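Transferrin (Manduca sexta, PDB 6WB6) binds and transports iron, holding a single ferric ion per molecule together with carbonate. Local coordinates at residues S44-R49 with I277-V282; V74-R79 with H319-N324; R271-L276 with I330-K335; R354-S359 with V385-E390; S364-M369 with P380-V385. All blocks are in the same frame, centred on the assembly; numbering follows the deposited sequence.

Overall arrangement
Contacts 1, 2 and 3 lie in the N-terminal transferrin-like region, contacts 4 and 5 in the second one. The first three gather around one antiparallel sheet. Contacts 1 and 3 both use strand 275-279, and contact 2 pairs its neighbour 72-79 with 320-327. Centres of contacts 2 and 3 are about 11 Å apart; that of contact 1 is about 17 Å from each. Their segments alternate along the chain, so strands 275-279 and 320-327 come back beside elements from early in the chain. Contact 3 reaches the carbonate pocket through Arg271. Contacts 4 and 5, centres about 11 Å apart, share Val385 and build one beta-alpha-beta unit away from the annotated sites. Centres of contacts 2 and 4 are about 42 Å apart.

Contact 1: residues S44-R49 with I277-V282; sequences SFVQQR and IGHNDV
A salt bridge and an arginine laid over a histidine join the C-terminal end of helix 39-47 to strand 275-279 and the 3-10 turn that follows it, away from the iron site. Arg49 carries most of it. Its NE donates to Asp281 OD2 at 2.9 Å, with the acceptor close to the guanidinium plane. The carboxylate oxygen is met from above its own plane, and the two flat groups are 61° apart. A weak second bond runs from Arg49 NH2 to the same Asp281 OD2.

The guanidinium lies almost flat on His279, with the planes 18° apart. His279 CB sits over the guanidinium centre, 3.4 Å from Arg49 CZ. Arg49 CG makes a CH-pi contact over the imidazole face, 4.0 Å from the ring centroid. The arginine chain bends at chi2 (67°), which turns it back along the helix end. There Arg49 NH1 donates to Gln47 O at 2.9 Å, and this bond, with those to Asp281 and Asp71, limits rotation of the group. Val282 CG2 covers the opposite face of the His279 ring.

Val46 fills the buried side. Its CG1 meets His279 N at 3.3 Å. Asp71 gives Arg49 NH2 a second salt bridge, and Asp52 bonds His279 NE2. The positive phi of Arg49, with two bonds back into the last turn, is that of a Schellman motif ending the helix.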
# COMPACT_ATOMS: atom_id res chain seq x y z
N SER A 44 -12.14 10.17 14.76
CA SER A 44 -13.45 10.80 14.64
C SER A 44 -14.32 10.47 15.85
O SER A 44 -14.94 11.36 16.45
CB SER A 44 -14.15 10.35 13.35
OG SER A 44 -13.64 11.03 12.23
N PHE A 45 -14.34 9.19 16.25
CA PHE A 45 -15.09 8.78 17.42
C PHE A 45 -14.56 9.43 18.68
O PHE A 45 -15.33 9.65 19.63
CB PHE A 45 -15.05 7.27 17.60
CG PHE A 45 -15.83 6.50 16.59
CD1 PHE A 45 -16.63 7.15 15.65
CD2 PHE A 45 -15.80 5.12 16.60
CE1 PHE A 45 -17.36 6.42 14.74
CE2 PHE A 45 -16.51 4.39 15.69
CZ PHE A 45 -17.31 5.05 14.75
N VAL A 46 -13.26 9.72 18.74
CA VAL A 46 -12.73 10.38 19.92
C VAL A 46 -13.20 11.82 19.95
O VAL A 46 -13.66 12.32 20.98
CB VAL A 46 -11.19 10.32 19.97
CG1 VAL A 46 -10.66 11.19 21.14
CG2 VAL A 46 -10.72 8.88 20.11
N GLN A 47 -13.08 12.51 18.83
CA GLN A 47 -13.60 13.88 18.77
C GLN A 47 -15.08 13.91 19.12
O GLN A 47 -15.54 14.78 19.86
CB GLN A 47 -13.38 14.47 17.37
CG GLN A 47 -13.92 15.89 17.25
CD GLN A 47 -13.29 16.82 18.25
OE1 GLN A 47 -12.09 16.75 18.51
NE2 GLN A 47 -14.09 17.69 18.83
N GLN A 48 -15.84 12.95 18.59
CA GLN A 48 -17.28 12.85 18.80
C GLN A 48 -17.66 12.28 20.16
O GLN A 48 -18.85 12.11 20.43
CB GLN A 48 -17.91 11.96 17.72
CG GLN A 48 -17.90 12.54 16.30
CD GLN A 48 -18.15 11.45 15.26
OE1 GLN A 48 -18.01 10.26 15.54
NE2 GLN A 48 -18.52 11.85 14.06
N ARG A 49 -16.68 11.91 21.00
CA ARG A 49 -16.92 11.36 22.33
C ARG A 49 -17.60 10.00 22.33
O ARG A 49 -18.11 9.60 23.38
CB ARG A 49 -17.75 12.30 23.21
CG ARG A 49 -16.94 13.33 23.99
CD ARG A 49 -16.26 14.36 23.08
NE ARG A 49 -15.57 15.39 23.85
CZ ARG A 49 -14.76 16.32 23.35
NH1 ARG A 49 -14.50 16.37 22.05
NH2 ARG A 49 -14.20 17.20 24.16
N ILE A 277 -3.90 9.63 22.33
CA ILE A 277 -4.60 10.88 22.09
C ILE A 277 -6.02 10.72 22.63
O ILE A 277 -6.59 9.63 22.56
CB ILE A 277 -4.57 11.22 20.58
CG1 ILE A 277 -4.69 12.74 20.33
CG2 ILE A 277 -5.63 10.43 19.85
CD1 ILE A 277 -4.73 13.14 18.84
N GLY A 278 -6.56 11.78 23.21
CA GLY A 278 -7.95 11.76 23.64
C GLY A 278 -8.58 13.13 23.51
O GLY A 278 -7.90 14.13 23.26
N HIS A 279 -9.90 13.16 23.68
CA HIS A 279 -10.57 14.45 23.64
C HIS A 279 -10.28 15.22 24.91
O HIS A 279 -9.83 14.68 25.92
CB HIS A 279 -12.06 14.29 23.44
CG HIS A 279 -12.73 13.43 24.46
ND1 HIS A 279 -12.97 13.85 25.75
CD2 HIS A 279 -13.21 12.17 24.38
CE1 HIS A 279 -13.57 12.89 26.42
NE2 HIS A 279 -13.73 11.85 25.61
N ASN A 280 -10.52 16.52 24.84
CA ASN A 280 -10.10 17.42 25.90
C ASN A 280 -10.80 17.10 27.21
O ASN A 280 -10.24 17.36 28.29
CB ASN A 280 -10.36 18.87 25.46
CG ASN A 280 -9.80 19.87 26.41
OD1 ASN A 280 -8.58 19.94 26.61
ND2 ASN A 280 -10.67 20.69 27.00
N ASP A 281 -12.00 16.52 27.16
CA ASP A 281 -12.68 16.17 28.41
C ASP A 281 -12.01 15.01 29.14
O ASP A 281 -12.50 14.62 30.21
CB ASP A 281 -14.14 15.80 28.17
CG ASP A 281 -14.89 16.83 27.33
OD1 ASP A 281 -14.59 18.03 27.40
OD2 ASP A 281 -15.82 16.40 26.60
N VAL A 282 -10.97 14.40 28.57
CA VAL A 282 -10.22 13.39 29.31
C VAL A 282 -9.36 14.04 30.38
O VAL A 282 -9.03 13.42 31.39
CB VAL A 282 -9.35 12.54 28.36
CG1 VAL A 282 -8.36 11.71 29.14
CG2 VAL A 282 -10.23 11.62 27.52

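Contact 2: residues V74-R79 with H319-N324; sequences VFQEYR and HHVADN
Arg79 and His320 pair through two backbone bonds, Arg79 N to His320 O (2.7 Å) and His320 N to Arg79 O (2.8 Å). Glu77 and Ala322 form the next hydrogen-bonded pair, with Ala322 N to Glu77 O at 2.9 Å. On the face of these four residues, Arg79 CD rests on Ala322 CB at 3.5 Å, and the methyl lies over a face of the guanidinium. Arg79 NE and NH2 both grip Glu77 OE2, side-on and from one face of the carboxylate. A leucine in place of Arg79 would probably leave the Glu77 carboxylate without its positive mate and free to turn. His319 and His320 both face Arg79, a classic beta bulge in this edge strand of the antiparallel sheet. On the other face, Gln76 bends at chi2 (93°) to bring NE2 to the anti lone pair of Asp323 OD1 at 2.7 Å. Further out, Asn324 ND2 reaches Val74 O at 2.9 Å. Tyr78 lies beside Val321, its OH bonded to Leu312 O. Arg79 NH1 is held by Pro84 O.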
# COMPACT_ATOMS: atom_id res chain seq x y z
N VAL A 74 -2.77 15.15 23.28
CA VAL A 74 -1.82 14.07 23.48
C VAL A 74 -1.44 14.07 24.96
O VAL A 74 -0.69 14.94 25.40
CB VAL A 74 -0.58 14.21 22.59
CG1 VAL A 74 0.45 13.14 22.96
CG2 VAL A 74 -1.01 14.09 21.11
N PHE A 75 -1.96 13.10 25.71
CA PHE A 75 -1.76 13.05 27.16
C PHE A 75 -0.83 11.92 27.58
O PHE A 75 -0.60 11.74 28.78
CB PHE A 75 -3.11 12.91 27.89
CG PHE A 75 -3.81 11.61 27.61
CD1 PHE A 75 -3.57 10.50 28.39
CD2 PHE A 75 -4.71 11.51 26.55
CE1 PHE A 75 -4.21 9.32 28.14
CE2 PHE A 75 -5.34 10.31 26.29
CZ PHE A 75 -5.10 9.22 27.09
N GLN A 76 -0.30 11.14 26.64
CA GLN A 76 0.54 10.01 26.98
C GLN A 76 1.57 9.76 25.89
O GLN A 76 1.21 9.70 24.70
CB GLN A 76 -0.30 8.75 27.19
CG GLN A 76 0.40 7.68 27.99
CD GLN A 76 0.07 7.80 29.43
OE1 GLN A 76 -0.59 6.93 30.01
NE2 GLN A 76 0.49 8.91 30.04
N GLU A 77 2.83 9.58 26.29
CA GLU A 77 3.90 9.22 25.37
C GLU A 77 4.37 7.80 25.67
O GLU A 77 4.56 7.42 26.83
CB GLU A 77 5.10 10.17 25.49
CG GLU A 77 4.87 11.52 24.87
CD GLU A 77 6.01 12.47 25.15
OE1 GLU A 77 5.75 13.67 25.35
OE2 GLU A 77 7.18 12.02 25.19
N TYR A 78 4.54 7.03 24.61
CA TYR A 78 5.20 5.73 24.67
C TYR A 78 6.69 5.91 24.35
O TYR A 78 7.04 6.36 23.26
CB TYR A 78 4.57 4.76 23.68
CG TYR A 78 3.14 4.35 23.99
CD1 TYR A 78 2.58 4.58 25.25
CD2 TYR A 78 2.36 3.72 23.03
CE1 TYR A 78 1.28 4.19 25.53
CE2 TYR A 78 1.06 3.32 23.30
CZ TYR A 78 0.53 3.57 24.55
OH TYR A 78 -0.76 3.18 24.84
N ARG A 79 7.55 5.55 25.30
CA ARG A 79 8.98 5.74 25.17
C ARG A 79 9.68 4.39 25.31
O ARG A 79 9.04 3.36 25.46
CB ARG A 79 9.46 6.76 26.20
CG ARG A 79 8.70 8.07 26.13
CD ARG A 79 9.24 9.06 27.12
NE ARG A 79 8.76 10.42 26.87
CZ ARG A 79 9.05 11.45 27.65
NH1 ARG A 79 9.81 11.28 28.73
NH2 ARG A 79 8.61 12.64 27.36
N HIS A 319 7.62 0.59 25.16
CA HIS A 319 6.48 0.46 26.06
C HIS A 319 6.71 1.09 27.42
O HIS A 319 6.03 0.70 28.38
CB HIS A 319 6.08 -1.00 26.27
CG HIS A 319 7.15 -1.84 26.88
ND1 HIS A 319 7.98 -2.66 26.13
CD2 HIS A 319 7.52 -2.01 28.17
CE1 HIS A 319 8.81 -3.29 26.93
NE2 HIS A 319 8.56 -2.91 28.18
N HIS A 320 7.63 2.04 27.54
CA HIS A 320 7.72 2.85 28.74
C HIS A 320 6.71 3.98 28.64
O HIS A 320 6.87 4.91 27.84
CB HIS A 320 9.13 3.40 28.95
CG HIS A 320 9.27 4.20 30.21
ND1 HIS A 320 9.62 3.62 31.42
CD2 HIS A 320 9.06 5.51 30.47
CE1 HIS A 320 9.63 4.55 32.36
NE2 HIS A 320 9.31 5.71 31.81
N VAL A 321 5.65 3.89 29.40
CA VAL A 321 4.61 4.91 29.38
C VAL A 321 5.09 6.07 30.23
O VAL A 321 5.44 5.89 31.40
CB VAL A 321 3.29 4.33 29.88
CG1 VAL A 321 2.15 5.36 29.81
CG2 VAL A 321 2.95 3.10 29.07
N ALA A 322 5.18 7.25 29.63
CA ALA A 322 5.58 8.47 30.31
C ALA A 322 4.44 9.49 30.26
O ALA A 322 3.91 9.76 29.17
CB ALA A 322 6.82 9.06 29.67
N ASP A 323 4.08 10.04 31.41
CA ASP A 323 3.09 11.12 31.43
C ASP A 323 3.80 12.40 31.02
O ASP A 323 4.91 12.68 31.51
CB ASP A 323 2.43 11.32 32.80
CG ASP A 323 1.80 10.06 33.36
OD1 ASP A 323 1.02 9.37 32.64
OD2 ASP A 323 2.07 9.77 34.55
N ASN A 324 3.18 13.17 30.14
CA ASN A 324 3.73 14.43 29.68
C ASN A 324 2.88 15.56 30.23
O ASN A 324 1.87 15.35 30.89
CB ASN A 324 3.80 14.48 28.15
CG ASN A 324 2.59 13.83 27.50
OD1 ASN A 324 2.20 12.73 27.88
ND2 ASN A 324 1.99 14.51 26.52

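Contact 3: residues R271-L276 with I330-K335; sequences RPWQGL and IDYLNK
The Tyr332 ring has the carbonyl oxygen of Trp273 at its edge, near the ring plane, while Pro272 CB comes in obliquely at 3.6 Å from Tyr332 CE2. Tyr332 OH lies oblique to the indole of Trp273 and is 3.4 Å from Trp273 CB. The phenol donates to Trp273 O at 2.6 Å. The angle at the carbonyl oxygen is 119°, with the donor tilted 30° from the carbonyl plane. A chi1 of -178° sets the Tyr332 ring opposite its own backbone N and sends the hydroxyl from helix 329-334 to the loop. A water accepts from Trp273 N at 3.1 Å and makes a weak bond to Tyr332 OH.

The loop 272-274 links strand 269-271 of the mixed sheet to strand 275-279 of the antiparallel sheet. In transferrins such crossings between the two domains of a lobe form the hinge behind the iron cleft, and this loop is consistent with that role. A phenylalanine in place of Tyr332 would probably leave the Trp273 carbonyl without its phenol donor and remove one partner of the water.

Leu333 adds an apolar touch, with CD2 4.1 Å from Pro272 CG. Just before Pro272, Arg271 belongs to the carbonate pocket, and its NH1 bonds Tyr90 OH. Trp273 NE1 donates to Ala86 O. Gln274 NE2 bonds Asp57, predicted to bind iron but not among the ligands seen here, Tyr90 and Tyr204.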
# COMPACT_ATOMS: atom_id res chain seq x y z
N ARG A 271 11.94 12.58 15.33
CA ARG A 271 10.70 11.82 15.25
C ARG A 271 10.07 11.77 16.64
O ARG A 271 10.71 11.29 17.59
CB ARG A 271 10.96 10.44 14.73
CG ARG A 271 9.71 9.66 14.47
CD ARG A 271 10.10 8.36 13.89
NE ARG A 271 8.95 7.58 13.48
CZ ARG A 271 9.05 6.36 12.97
NH1 ARG A 271 10.24 5.80 12.80
NH2 ARG A 271 7.96 5.71 12.65
N PRO A 272 8.86 12.30 16.81
CA PRO A 272 8.24 12.26 18.13
C PRO A 272 7.84 10.84 18.49
O PRO A 272 7.65 9.99 17.61
CB PRO A 272 7.00 13.15 17.98
CG PRO A 272 7.13 13.81 16.62
CD PRO A 272 7.93 12.85 15.81
N TRP A 273 7.76 10.59 19.79
CA TRP A 273 7.23 9.33 20.29
C TRP A 273 5.78 9.15 19.89
O TRP A 273 5.02 10.11 19.78
CB TRP A 273 7.26 9.30 21.81
CG TRP A 273 8.61 9.30 22.46
CD1 TRP A 273 9.13 10.29 23.21
CD2 TRP A 273 9.57 8.24 22.44
NE1 TRP A 273 10.36 9.92 23.68
CE2 TRP A 273 10.66 8.67 23.22
CE3 TRP A 273 9.61 6.98 21.84
CZ2 TRP A 273 11.79 7.87 23.42
CZ3 TRP A 273 10.75 6.19 22.04
CH2 TRP A 273 11.82 6.64 22.82
N GLN A 274 5.39 7.90 19.75
CA GLN A 274 3.98 7.57 19.70
C GLN A 274 3.38 7.71 21.09
O GLN A 274 4.09 7.86 22.09
CB GLN A 274 3.76 6.14 19.22
CG GLN A 274 4.59 5.70 18.07
CD GLN A 274 4.92 4.25 18.22
OE1 GLN A 274 5.48 3.85 19.23
NE2 GLN A 274 4.54 3.45 17.23
N GLY A 275 2.06 7.61 21.15
CA GLY A 275 1.38 7.63 22.44
C GLY A 275 -0.12 7.52 22.33
O GLY A 275 -0.64 6.85 21.43
N LEU A 276 -0.84 8.17 23.24
CA LEU A 276 -2.29 8.12 23.28
C LEU A 276 -2.83 9.53 23.10
O LEU A 276 -2.28 10.49 23.65
CB LEU A 276 -2.82 7.57 24.61
CG LEU A 276 -2.27 6.23 25.08
CD1 LEU A 276 -2.64 6.02 26.56
CD2 LEU A 276 -2.83 5.13 24.18
N ILE A 330 -0.74 19.26 17.33
CA ILE A 330 0.13 20.00 16.43
C ILE A 330 1.25 20.69 17.21
O ILE A 330 2.37 20.85 16.70
CB ILE A 330 -0.70 20.98 15.59
CG1 ILE A 330 -0.02 21.23 14.25
CG2 ILE A 330 -0.93 22.29 16.35
CD1 ILE A 330 -0.27 20.14 13.25
N ASP A 331 0.99 21.08 18.46
CA ASP A 331 2.08 21.61 19.28
C ASP A 331 3.05 20.51 19.66
O ASP A 331 4.26 20.74 19.77
CB ASP A 331 1.53 22.28 20.53
CG ASP A 331 0.70 23.51 20.20
OD1 ASP A 331 1.01 24.15 19.19
OD2 ASP A 331 -0.25 23.81 20.94
N TYR A 332 2.52 19.30 19.86
CA TYR A 332 3.38 18.14 20.06
C TYR A 332 4.28 17.92 18.85
O TYR A 332 5.49 17.70 18.99
CB TYR A 332 2.51 16.92 20.29
CG TYR A 332 3.27 15.64 20.57
CD1 TYR A 332 3.90 15.44 21.78
CD2 TYR A 332 3.33 14.63 19.62
CE1 TYR A 332 4.56 14.27 22.05
CE2 TYR A 332 4.00 13.44 19.88
CZ TYR A 332 4.61 13.27 21.10
OH TYR A 332 5.31 12.11 21.38
N LEU A 333 3.69 17.96 17.65
CA LEU A 333 4.48 17.75 16.44
C LEU A 333 5.42 18.92 16.19
O LEU A 333 6.58 18.72 15.80
CB LEU A 333 3.58 17.53 15.24
CG LEU A 333 2.70 16.30 15.28
CD1 LEU A 333 1.79 16.33 14.08
CD2 LEU A 333 3.47 15.06 15.31
N ASN A 334 4.92 20.14 16.40
CA ASN A 334 5.74 21.32 16.18
C ASN A 334 7.05 21.25 16.94
O ASN A 334 8.11 21.59 16.40
CB ASN A 334 4.99 22.58 16.59
CG ASN A 334 4.05 23.08 15.51
OD1 ASN A 334 3.96 22.51 14.41
ND2 ASN A 334 3.35 24.15 15.82
N LYS A 335 7.02 20.84 18.21
CA LYS A 335 8.24 21.00 18.99
C LYS A 335 9.31 19.99 18.60
O LYS A 335 10.44 20.04 19.11
CB LYS A 335 7.93 20.90 20.49
CG LYS A 335 7.31 19.57 20.94
CD LYS A 335 6.97 19.59 22.42
CE LYS A 335 6.44 18.26 22.88
NZ LYS A 335 7.48 17.19 22.89
O HOH W 1 7.77 13.33 21.14

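Contact 4: residues R354-S359 with V385-E390; sequences RLCVTS and VQENSE
Strands 352-357 and 381-386 run parallel here, pairing Cys356 with Val385 and Val357 with Gln386. Val385 N gives to Leu355 O (3.0 Å), and Val385 O takes from Val357 N (2.8 Å). Glu387 N then bonds Val357 O at 3.0 Å. Val357 and Gln386 side chains cross at about a right angle, with Val357 CG2 3.8 Å from Gln386 CG. The glutamine chain runs on extended past CG, laying NE2 against the Ser359 backbone, where it makes a weak hydrogen bond to Asn360 OD1. On the face of Cys356, its SG packs on Glu387 CG at 3.7 Å. Thr358 CG2 presses on Ser389 O at 3.3 Å. Cys356 is disulfide-bonded to Cys393 of helix 390-399, so that helix is tied to this strand. Ser359 and Ser389 are N-caps, bonding Ala362 N of helix 360-375 and Ala392 N of helix 390-399. Both strands thus hand over to helices at the same end, and helix 360-375, the crossover of this beta-alpha-beta unit, packs on Val357.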
# COMPACT_ATOMS: atom_id res chain seq x y z
N ARG A 354 -6.47 13.07 -8.85
CA ARG A 354 -7.91 13.17 -8.59
C ARG A 354 -8.54 11.84 -8.98
O ARG A 354 -8.54 11.47 -10.15
CB ARG A 354 -8.55 14.31 -9.38
CG ARG A 354 -7.91 15.66 -9.16
CD ARG A 354 -8.35 16.63 -10.22
NE ARG A 354 -7.80 16.24 -11.52
CZ ARG A 354 -8.12 16.81 -12.68
NH1 ARG A 354 -9.01 17.80 -12.72
NH2 ARG A 354 -7.57 16.36 -13.81
N LEU A 355 -9.00 11.10 -7.98
CA LEU A 355 -9.71 9.85 -8.22
C LEU A 355 -11.19 10.16 -8.35
O LEU A 355 -11.75 10.86 -7.50
CB LEU A 355 -9.50 8.86 -7.09
CG LEU A 355 -10.42 7.63 -7.16
CD1 LEU A 355 -10.16 6.80 -8.39
CD2 LEU A 355 -10.31 6.78 -5.89
N CYS A 356 -11.82 9.63 -9.38
CA CYS A 356 -13.25 9.84 -9.57
C CYS A 356 -13.99 8.71 -8.87
O CYS A 356 -13.66 7.54 -9.03
CB CYS A 356 -13.61 9.87 -11.05
SG CYS A 356 -15.34 10.42 -11.28
N VAL A 357 -14.96 9.09 -8.03
CA VAL A 357 -15.80 8.15 -7.29
C VAL A 357 -17.25 8.36 -7.71
O VAL A 357 -17.63 9.43 -8.19
CB VAL A 357 -15.64 8.34 -5.78
CG1 VAL A 357 -14.18 8.20 -5.37
CG2 VAL A 357 -16.15 9.70 -5.38
N THR A 358 -18.06 7.33 -7.49
CA THR A 358 -19.44 7.33 -7.98
C THR A 358 -20.48 7.32 -6.87
O THR A 358 -21.65 7.04 -7.16
CB THR A 358 -19.69 6.12 -8.87
OG1 THR A 358 -19.39 4.92 -8.15
CG2 THR A 358 -18.84 6.17 -10.13
N SER A 359 -20.12 7.61 -5.63
CA SER A 359 -21.13 7.66 -4.58
C SER A 359 -20.62 8.50 -3.43
O SER A 359 -19.41 8.74 -3.30
CB SER A 359 -21.50 6.26 -4.10
OG SER A 359 -20.48 5.70 -3.31
N VAL A 385 -13.18 13.30 -6.43
CA VAL A 385 -14.14 13.97 -7.30
C VAL A 385 -15.27 13.01 -7.61
O VAL A 385 -15.04 11.84 -7.93
CB VAL A 385 -13.47 14.45 -8.60
CG1 VAL A 385 -14.53 14.90 -9.60
CG2 VAL A 385 -12.51 15.59 -8.28
N GLN A 386 -16.50 13.50 -7.51
CA GLN A 386 -17.67 12.63 -7.50
C GLN A 386 -18.57 12.89 -8.70
O GLN A 386 -19.06 14.01 -8.89
CB GLN A 386 -18.48 12.80 -6.22
CG GLN A 386 -19.39 11.60 -5.96
CD GLN A 386 -20.59 11.95 -5.13
OE1 GLN A 386 -20.62 12.99 -4.48
NE2 GLN A 386 -21.59 11.10 -5.17
N GLU A 387 -18.81 11.85 -9.47
CA GLU A 387 -19.82 11.87 -10.51
C GLU A 387 -20.85 10.83 -10.13
O GLU A 387 -20.67 10.07 -9.18
CB GLU A 387 -19.21 11.58 -11.89
CG GLU A 387 -18.14 12.58 -12.29
CD GLU A 387 -18.72 13.93 -12.65
OE1 GLU A 387 -19.88 13.99 -13.11
OE2 GLU A 387 -18.02 14.94 -12.44
N ASN A 388 -21.95 10.77 -10.87
CA ASN A 388 -23.08 9.95 -10.44
C ASN A 388 -23.13 8.60 -11.13
O ASN A 388 -24.06 7.83 -10.89
CB ASN A 388 -24.38 10.73 -10.61
CG ASN A 388 -24.68 11.66 -9.43
OD1 ASN A 388 -23.84 11.87 -8.55
ND2 ASN A 388 -25.88 12.22 -9.41
N SER A 389 -22.12 8.28 -11.94
CA SER A 389 -22.03 6.94 -12.51
C SER A 389 -20.60 6.64 -12.92
O SER A 389 -19.73 7.52 -12.97
CB SER A 389 -22.93 6.81 -13.74
OG SER A 389 -22.36 7.53 -14.80
N GLU A 390 -20.38 5.38 -13.26
CA GLU A 390 -19.10 4.98 -13.81
C GLU A 390 -18.85 5.66 -15.16
O GLU A 390 -17.77 6.20 -15.40
CB GLU A 390 -19.06 3.46 -13.94
CG GLU A 390 -17.88 2.88 -14.68
CD GLU A 390 -17.94 1.37 -14.77
OE1 GLU A 390 -17.75 0.70 -13.73
OE2 GLU A 390 -18.22 0.85 -15.87

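Contact 5: residues S364-M369 with P380-V385; sequences SKCRAM and PILDCV
The disulfide Cys366-Cys384 bolts helix 360-375 to strand 381-386 inside a beta-alpha-beta unit, where the helix is the crossover between two parallel strands. Segments 364-369 and 381-385 run nearly antiparallel, 166° apart, with their axes 7.8 Å apart at the closest. The tight part is buried. Both cysteines point their CB toward the partner segment, and SG meets SG at 2.0 Å with a chi3 of -89°, close to perpendicular as in a relaxed disulfide. Cys366 has SG anti to its backbone N (chi1 177°), directing the sulfur across to the strand. Leu382 packs beside the disulfide, its CD2 3.8 Å from Cys366 O. The same methyl touches Met369 CG at 4.1 Å. Met369 bends at chi3, and its CE also lies against Leu382 CD2. Val357 of the other strand backs Cys366.

The outer side is looser and wetter. Arg367 is exposed. Its CG lies 4.0 Å from Cys384 SG, and from there its extended chain leads away from the disulfide. No direct hydrogen bond joins the segments. The link there is a water, which accepts from Arg367 NE at 2.9 Å, in the guanidinium plane, and donates to Cys384 O at 2.8 Å.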
# COMPACT_ATOMS: atom_id res chain seq x y z
N SER A 364 -16.62 9.75 0.70
CA SER A 364 -16.12 9.89 2.06
C SER A 364 -14.96 8.94 2.32
O SER A 364 -14.04 9.29 3.06
CB SER A 364 -17.25 9.67 3.06
OG SER A 364 -17.88 8.44 2.79
N LYS A 365 -14.98 7.75 1.72
CA LYS A 365 -13.86 6.83 1.88
C LYS A 365 -12.62 7.38 1.20
O LYS A 365 -11.51 7.30 1.75
CB LYS A 365 -14.22 5.44 1.32
CG LYS A 365 -13.13 4.39 1.55
CD LYS A 365 -13.49 2.99 1.06
CE LYS A 365 -12.28 2.07 1.18
NZ LYS A 365 -12.54 0.63 0.86
N CYS A 366 -12.79 7.99 0.03
CA CYS A 366 -11.66 8.60 -0.67
C CYS A 366 -11.07 9.75 0.14
O CYS A 366 -9.84 9.93 0.17
CB CYS A 366 -12.12 9.06 -2.05
SG CYS A 366 -10.87 9.89 -2.99
N ARG A 367 -11.92 10.52 0.82
CA ARG A 367 -11.41 11.64 1.60
C ARG A 367 -10.68 11.17 2.85
O ARG A 367 -9.69 11.79 3.25
CB ARG A 367 -12.54 12.58 1.97
CG ARG A 367 -12.98 13.43 0.78
CD ARG A 367 -14.15 14.37 1.13
NE ARG A 367 -14.47 15.24 -0.01
CZ ARG A 367 -15.66 15.80 -0.21
NH1 ARG A 367 -16.65 15.59 0.66
NH2 ARG A 367 -15.85 16.57 -1.28
N ALA A 368 -11.19 10.13 3.52
CA ALA A 368 -10.48 9.60 4.69
C ALA A 368 -9.17 8.96 4.25
O ALA A 368 -8.13 9.14 4.90
CB ALA A 368 -11.36 8.60 5.45
N MET A 369 -9.19 8.27 3.11
CA MET A 369 -7.97 7.72 2.54
C MET A 369 -6.98 8.81 2.15
O MET A 369 -5.77 8.65 2.32
CB MET A 369 -8.33 6.86 1.34
CG MET A 369 -7.19 6.16 0.68
SD MET A 369 -7.81 4.81 -0.32
CE MET A 369 -9.05 5.66 -1.30
N PRO A 380 1.82 11.86 -5.00
CA PRO A 380 0.83 12.95 -4.98
C PRO A 380 -0.31 12.87 -3.96
O PRO A 380 -0.78 11.80 -3.55
CB PRO A 380 0.24 12.90 -6.40
CG PRO A 380 0.48 11.52 -6.87
CD PRO A 380 1.80 11.14 -6.29
N ILE A 381 -0.73 14.06 -3.55
CA ILE A 381 -1.91 14.21 -2.71
C ILE A 381 -3.10 13.65 -3.45
O ILE A 381 -3.28 13.91 -4.65
CB ILE A 381 -2.13 15.69 -2.36
CG1 ILE A 381 -0.99 16.19 -1.48
CG2 ILE A 381 -3.47 15.92 -1.67
CD1 ILE A 381 -0.73 17.68 -1.64
N LEU A 382 -3.93 12.92 -2.74
CA LEU A 382 -5.12 12.33 -3.34
C LEU A 382 -6.28 13.31 -3.22
O LEU A 382 -6.61 13.77 -2.11
CB LEU A 382 -5.45 10.99 -2.69
CG LEU A 382 -6.68 10.24 -3.15
CD1 LEU A 382 -6.51 9.71 -4.55
CD2 LEU A 382 -6.95 9.11 -2.18
N ASP A 383 -6.88 13.66 -4.34
CA ASP A 383 -8.12 14.40 -4.29
C ASP A 383 -9.25 13.49 -4.75
O ASP A 383 -9.02 12.45 -5.37
CB ASP A 383 -8.04 15.66 -5.12
CG ASP A 383 -9.19 16.60 -4.87
OD1 ASP A 383 -10.03 16.28 -3.99
OD2 ASP A 383 -9.24 17.65 -5.54
N CYS A 384 -10.46 13.86 -4.38
CA CYS A 384 -11.65 13.04 -4.57
C CYS A 384 -12.69 13.86 -5.33
O CYS A 384 -13.03 14.97 -4.93
CB CYS A 384 -12.19 12.59 -3.21
SG CYS A 384 -10.93 11.76 -2.20
N VAL A 385 -13.18 13.30 -6.43
CA VAL A 385 -14.14 13.97 -7.30
C VAL A 385 -15.27 13.01 -7.61
O VAL A 385 -15.04 11.84 -7.93
CB VAL A 385 -13.47 14.45 -8.60
CG1 VAL A 385 -14.53 14.90 -9.60
CG2 VAL A 385 -12.51 15.59 -8.28
O HOH W 2 -12.78 15.67 -2.28